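Local atomic coordinates of SidF, inhibitor of growth family, member 3 (Legionella pneumophila subsp. pneumophila, PDB entry 4FYE), a protein that acts as a phosphoinositide phosphatase, probably removing the 3-phosphate from phosphatidylinositol phosphates such as the 3,4,5-trisphosphate. Residues A[50-55]-A[704-709]; A[440-445]-A[549-554]. The protein carries 1 engineered substitution. One frame throughout, in Å; residues are numbered along the deposited sequence.

Contact 1 of 2, residues A[50-55]-A[704-709]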
loop_
_atom_site.group_PDB
_atom_site.type_symbol
_atom_site.label_atom_id
_atom_site.label_comp_id
_atom_site.label_asym_id
_atom_site.label_seq_id
_atom_site.Cartn_x
_atom_site.Cartn_y
_atom_site.Cartn_z
ATOM N N GLN A 50 6.353 -2.562 -19.425
ATOM C CA GLN A 50 5.259 -1.842 -20.042
ATOM C C GLN A 50 4.553 -0.927 -19.083
ATOM O O GLN A 50 4.654 -1.096 -17.865
ATOM C CB GLN A 50 4.275 -2.821 -20.680
ATOM C CG GLN A 50 4.766 -3.250 -22.066
ATOM C CD GLN A 50 4.022 -4.457 -22.617
ATOM O OE1 GLN A 50 2.876 -4.732 -22.244
ATOM N NE2 GLN A 50 4.673 -5.184 -23.528
ATOM N N VAL A 51 3.760 -0.027 -19.657
ATOM C CA VAL A 51 3.060 0.962 -18.913
ATOM C C VAL A 51 1.642 1.054 -19.406
ATOM O O VAL A 51 1.428 1.152 -20.609
ATOM C CB VAL A 51 3.725 2.287 -19.190
ATOM C CG1 VAL A 51 3.089 3.373 -18.375
ATOM C CG2 VAL A 51 5.188 2.150 -18.867
ATOM N N VAL A 52 0.664 1.048 -18.502
ATOM C CA VAL A 52 -0.688 1.246 -18.953
ATOM C C VAL A 52 -1.181 2.617 -18.483
ATOM O O VAL A 52 -1.082 2.937 -17.277
ATOM C CB VAL A 52 -1.616 0.221 -18.333
ATOM C CG1 VAL A 52 -3.000 0.401 -18.938
ATOM C CG2 VAL A 52 -1.093 -1.211 -18.494
ATOM N N VAL A 53 -1.764 3.408 -19.379
ATOM C CA VAL A 53 -2.116 4.803 -19.069
ATOM C C VAL A 53 -3.615 5.043 -19.389
ATOM O O VAL A 53 -4.108 4.616 -20.420
ATOM C CB VAL A 53 -1.225 5.803 -19.861
ATOM C CG1 VAL A 53 -1.582 7.262 -19.564
ATOM C CG2 VAL A 53 0.268 5.621 -19.552
ATOM N N VAL A 54 -4.325 5.706 -18.495
ATOM C CA VAL A 54 -5.679 6.087 -18.724
ATOM C C VAL A 54 -5.804 7.597 -18.499
ATOM O O VAL A 54 -5.409 8.091 -17.440
ATOM C CB VAL A 54 -6.639 5.393 -17.707
ATOM C CG1 VAL A 54 -8.006 6.055 -17.737
ATOM C CG2 VAL A 54 -6.866 3.920 -18.009
ATOM N N ASN A 55 -6.411 8.316 -19.441
ATOM C CA ASN A 55 -6.867 9.705 -19.227
ATOM C C ASN A 55 -8.350 9.803 -18.986
ATOM O O ASN A 55 -9.123 9.253 -19.769
ATOM C CB ASN A 55 -6.508 10.587 -20.460
ATOM C CG ASN A 55 -5.092 10.353 -20.905
ATOM O OD1 ASN A 55 -4.170 10.957 -20.376
ATOM N ND2 ASN A 55 -4.895 9.382 -21.769
ATOM N N GLN A 704 -7.640 1.872 -9.085
ATOM C CA GLN A 704 -7.971 0.667 -8.371
ATOM C C GLN A 704 -8.436 -0.409 -9.341
ATOM O O GLN A 704 -8.059 -1.544 -9.199
ATOM C CB GLN A 704 -9.081 0.903 -7.307
ATOM C CG GLN A 704 -8.648 1.874 -6.237
ATOM C CD GLN A 704 -9.757 2.159 -5.254
ATOM O OE1 GLN A 704 -10.040 3.332 -4.952
ATOM N NE2 GLN A 704 -10.402 1.097 -4.747
ATOM N N ALA A 705 -9.219 -0.055 -10.350
ATOM C CA ALA A 705 -9.700 -1.114 -11.209
ATOM C C ALA A 705 -8.562 -1.633 -12.087
ATOM O O ALA A 705 -8.498 -2.845 -12.402
ATOM C CB ALA A 705 -10.896 -0.677 -12.025
ATOM N N LEU A 706 -7.634 -0.739 -12.417
ATOM C CA LEU A 706 -6.429 -1.124 -13.188
ATOM C C LEU A 706 -5.518 -2.049 -12.411
ATOM O O LEU A 706 -5.098 -3.061 -12.923
ATOM C CB LEU A 706 -5.606 0.126 -13.484
ATOM C CG LEU A 706 -5.800 0.748 -14.838
ATOM C CD1 LEU A 706 -4.565 1.582 -15.164
ATOM C CD2 LEU A 706 -5.888 -0.401 -15.862
ATOM N N HIS A 707 -5.214 -1.645 -11.162
ATOM C CA HIS A 707 -4.418 -2.416 -10.221
ATOM C C HIS A 707 -5.054 -3.766 -10.053
ATOM O O HIS A 707 -4.352 -4.748 -10.191
ATOM C CB HIS A 707 -4.224 -1.636 -8.918
ATOM C CG HIS A 707 -3.933 -2.484 -7.711
ATOM N ND1 HIS A 707 -2.677 -2.675 -7.249
ATOM C CD2 HIS A 707 -4.780 -3.206 -6.868
ATOM C CE1 HIS A 707 -2.712 -3.504 -6.180
ATOM N NE2 HIS A 707 -3.996 -3.838 -5.949
ATOM N N HIS A 708 -6.382 -3.838 -9.823
ATOM C CA HIS A 708 -7.076 -5.132 -9.681
ATOM C C HIS A 708 -6.949 -6.034 -10.900
ATOM O O HIS A 708 -6.841 -7.272 -10.794
ATOM C CB HIS A 708 -8.560 -4.900 -9.318
ATOM C CG HIS A 708 -9.250 -6.111 -8.687
ATOM N ND1 HIS A 708 -9.746 -7.170 -9.432
ATOM C CD2 HIS A 708 -9.558 -6.387 -7.369
ATOM C CE1 HIS A 708 -10.307 -8.077 -8.605
ATOM N NE2 HIS A 708 -10.230 -7.587 -7.346
ATOM N N THR A 709 -6.970 -5.434 -12.083
ATOM C CA THR A 709 -6.849 -6.200 -13.317
ATOM C C THR A 709 -5.462 -6.845 -13.417
ATOM O O THR A 709 -5.349 -8.054 -13.637
ATOM C CB THR A 709 -7.186 -5.322 -14.536
ATOM O OG1 THR A 709 -8.513 -4.820 -14.335
ATOM C CG2 THR A 709 -7.168 -6.144 -15.830
#

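Contact 2 of 2, residues A[440-445]-A[549-554]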
loop_
_atom_site.group_PDB
_atom_site.type_symbol
_atom_site.label_atom_id
_atom_site.label_comp_id
_atom_site.label_asym_id
_atom_site.label_seq_id
_atom_site.Cartn_x
_atom_site.Cartn_y
_atom_site.Cartn_z
ATOM N N GLN A 440 -1.677 -2.359 21.059
ATOM C CA GLN A 440 -0.701 -1.949 20.048
ATOM C C GLN A 440 -1.117 -0.598 19.539
ATOM O O GLN A 440 -0.283 0.251 19.261
ATOM C CB GLN A 440 -0.593 -2.983 18.945
ATOM C CG GLN A 440 0.357 -2.638 17.791
ATOM C CD GLN A 440 1.695 -2.057 18.227
ATOM O OE1 GLN A 440 2.271 -2.418 19.272
ATOM N NE2 GLN A 440 2.171 -1.123 17.451
ATOM N N ASN A 441 -2.417 -0.351 19.542
ATOM C CA ASN A 441 -2.941 0.886 18.989
ATOM C C ASN A 441 -2.689 2.083 19.904
ATOM O O ASN A 441 -2.209 3.160 19.452
ATOM C CB ASN A 441 -4.420 0.716 18.601
ATOM C CG ASN A 441 -4.589 -0.051 17.293
ATOM O OD1 ASN A 441 -3.652 -0.167 16.500
ATOM N ND2 ASN A 441 -5.786 -0.591 17.068
ATOM N N ALA A 442 -2.921 1.877 21.190
ATOM C CA ALA A 442 -2.432 2.842 22.187
ATOM C C ALA A 442 -0.861 3.053 22.203
ATOM O O ALA A 442 -0.369 4.194 22.196
ATOM C CB ALA A 442 -2.984 2.527 23.581
ATOM N N ARG A 443 -0.068 1.987 22.213
ATOM C CA ARG A 443 1.363 2.140 21.975
ATOM C C ARG A 443 1.640 3.041 20.744
ATOM O O ARG A 443 2.322 4.090 20.859
ATOM C CB ARG A 443 1.958 0.765 21.756
ATOM C CG ARG A 443 3.459 0.732 21.435
ATOM C CD ARG A 443 4.016 -0.602 21.912
ATOM N NE ARG A 443 5.411 -0.743 21.572
ATOM C CZ ARG A 443 5.862 -1.243 20.428
ATOM N NH1 ARG A 443 5.011 -1.695 19.522
ATOM N NH2 ARG A 443 7.184 -1.334 20.230
ATOM N N PHE A 444 1.094 2.640 19.586
ATOM C CA PHE A 444 1.251 3.388 18.324
ATOM C C PHE A 444 0.858 4.856 18.503
ATOM O O PHE A 444 1.593 5.763 18.123
ATOM C CB PHE A 444 0.403 2.713 17.240
ATOM C CG PHE A 444 0.383 3.442 15.918
ATOM C CD1 PHE A 444 1.365 3.218 14.971
ATOM C CD2 PHE A 444 -0.642 4.344 15.628
ATOM C CE1 PHE A 444 1.334 3.878 13.749
ATOM C CE2 PHE A 444 -0.691 4.988 14.422
ATOM C CZ PHE A 444 0.306 4.762 13.472
ATOM N N VAL A 445 -0.269 5.117 19.142
ATOM C CA VAL A 445 -0.649 6.492 19.312
ATOM C C VAL A 445 0.429 7.231 20.100
ATOM O O VAL A 445 0.889 8.321 19.698
ATOM C CB VAL A 445 -2.075 6.634 19.891
ATOM C CG1 VAL A 445 -2.325 8.051 20.396
ATOM C CG2 VAL A 445 -3.117 6.288 18.820
ATOM N N LEU A 549 2.818 0.038 30.606
ATOM C CA LEU A 549 3.302 1.406 30.762
ATOM C C LEU A 549 2.631 2.352 29.763
ATOM O O LEU A 549 2.152 3.447 30.152
ATOM C CB LEU A 549 4.823 1.430 30.644
ATOM C CG LEU A 549 5.525 0.791 31.851
ATOM C CD1 LEU A 549 7.045 0.720 31.673
ATOM C CD2 LEU A 549 5.159 1.525 33.137
ATOM N N HIS A 550 2.573 1.912 28.491
ATOM C CA HIS A 550 1.847 2.647 27.478
ATOM C C HIS A 550 0.444 2.894 27.943
ATOM O O HIS A 550 -0.056 4.019 27.846
ATOM C CB HIS A 550 1.857 1.958 26.097
ATOM C CG HIS A 550 3.089 2.291 25.248
ATOM N ND1 HIS A 550 3.400 3.547 24.869
ATOM C CD2 HIS A 550 4.096 1.483 24.733
ATOM C CE1 HIS A 550 4.558 3.556 24.169
ATOM N NE2 HIS A 550 4.979 2.290 24.082
ATOM N N ASN A 551 -0.199 1.870 28.488
ATOM C CA ASN A 551 -1.595 2.034 28.900
ATOM C C ASN A 551 -1.728 3.112 29.974
ATOM O O ASN A 551 -2.696 3.855 29.997
ATOM C CB ASN A 551 -2.234 0.692 29.298
ATOM C CG ASN A 551 -2.437 -0.227 28.081
ATOM O OD1 ASN A 551 -2.344 -1.459 28.163
ATOM N ND2 ASN A 551 -2.698 0.382 26.932
ATOM N N GLN A 552 -0.719 3.253 30.816
ATOM C CA GLN A 552 -0.771 4.332 31.802
ATOM C C GLN A 552 -0.575 5.704 31.142
ATOM O O GLN A 552 -1.178 6.705 31.557
ATOM C CB GLN A 552 0.264 4.121 32.911
ATOM C CG GLN A 552 -0.011 2.947 33.843
ATOM C CD GLN A 552 1.200 2.676 34.723
ATOM O OE1 GLN A 552 1.539 3.478 35.607
ATOM N NE2 GLN A 552 1.881 1.558 34.458
ATOM N N ILE A 553 0.258 5.751 30.106
ATOM C CA ILE A 553 0.442 7.016 29.393
ATOM C C ILE A 553 -0.849 7.456 28.679
ATOM O O ILE A 553 -1.263 8.623 28.741
ATOM C CB ILE A 553 1.645 6.940 28.446
ATOM C CG1 ILE A 553 2.910 6.832 29.303
ATOM C CG2 ILE A 553 1.657 8.122 27.474
ATOM C CD1 ILE A 553 4.220 6.666 28.564
ATOM N N ASP A 554 -1.489 6.490 28.040
ATOM C CA ASP A 554 -2.762 6.677 27.366
ATOM C C ASP A 554 -3.806 7.383 28.242
ATOM O O ASP A 554 -4.345 8.430 27.864
ATOM C CB ASP A 554 -3.285 5.294 26.973
ATOM C CG ASP A 554 -4.036 5.311 25.677
ATOM O OD1 ASP A 554 -5.078 4.637 25.624
ATOM O OD2 ASP A 554 -3.581 5.992 24.723
#

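Contact 1 of 2, residues A[50-55]-A[704-709]
Helix-on-sheet packing is reduced to its simplest form where Leu706 of helix 701-712 rests on Val52 and Val54 of strand 50-55, a member of the mixed six-stranded sheet. Two residues apart on the strand, both valines face the helix, while Val53 between them points to the other side of the sheet. From the helix, the two methyls of the leucine make the contact. CD1 of Leu706 sits 4.3 Å from CG1 of Val52 and equally 4.3 Å from CG2 of Val54. CD2 of Leu706 comes just as near CG1 of Val52 (4.3 Å), so both leucine methyls meet that valine and CD1 alone also reaches Val54. In both valines CG1 stands opposite the backbone N (chi1 -175° and 166°), yet different branches do the touching, since at Val54 it is the methyl beside the N that meets the leucine. The contact is buried, apolar and loosely spaced. Beside Leu706, the carbonyl of Ala705 takes two bonds from Thr709 one turn on, Ala705 O lying 3.0 Å from Thr709 N and 2.8 Å from Thr709 OG1, with the donors arriving from opposite faces of the carbonyl plane. Arg38 also touches Leu706, and Tyr32 and Leu185 touch Val52. Helix 652-668 flanks the helix through Gln704 and His707, whereas strand 50-55 runs between antiparallel strand 39-42 and parallel strand 184-189.

Contact 2 of 2, residues A[440-445]-A[549-554]
Helices 438-458 and 522-583 cross here at 64° between segments whose axes approach to 9.0 Å, bringing the CA atoms of Arg443 and His550 within 5.5 Å. The imidazole of His550 lies against the near side of the other helix. Arg443 CA stands over the centre of one ring face, 3.8 Å from the centroid and 14° off the normal, a CH-pi contact with the backbone itself. Because the arginine leaves with CG anti to its N (chi1 178°) and stays extended as far as NE, CG passes at the CD2-NE2 rim of the same face, 3.4 Å from His550 NE2, and the chain then leads off the ring. The guanidinium beyond is steeply turned, its plane 75° from the imidazole. It turns to Gln440 of its own helix, whose OE1 is also bonded by Tyr547 OH of the opposing helix: Arg443 NH1 donates to a lone pair of Gln440 OE1 at 2.8 Å, in the carbonyl plane, with a somewhat bent N-H...O angle of 146°. One turn on from His550, the carboxylate of Asp554 meets the methyl of Ala442, CB lying 3.6 Å from OD1. A bond from Asn446 ND2 to His550 ND1 ties the two helices again, while Tyr613 holds Asp554 OD1 from helix 590-614. Chemically, the arginine contributes mainly its hydrocarbon to this crossing, and its charge is probably balanced chiefly by a salt bridge to Asp385, Glu492 being a long, weak partner.

Long-range closure on two scales is illustrated by this chain. Starting at the N terminus, the polypeptide soon lays down strand 50-55, which is covered by helix 701-712 only near the C terminus; contact 1 therefore encloses 648 intervening residues of mixed helix and strand. Contact 2 is nested wholly inside that span, closing a loop of 103 residues that is overwhelmingly helical and includes most of a predicted coiled coil. The first ties an early strand to a late helix, near the two ends of the chain; the second joins helix 438-458, which lies on the four-stranded sheet, to long helix 522-583. Their centres lie 40 Å apart, on opposite sides of the chain's centre.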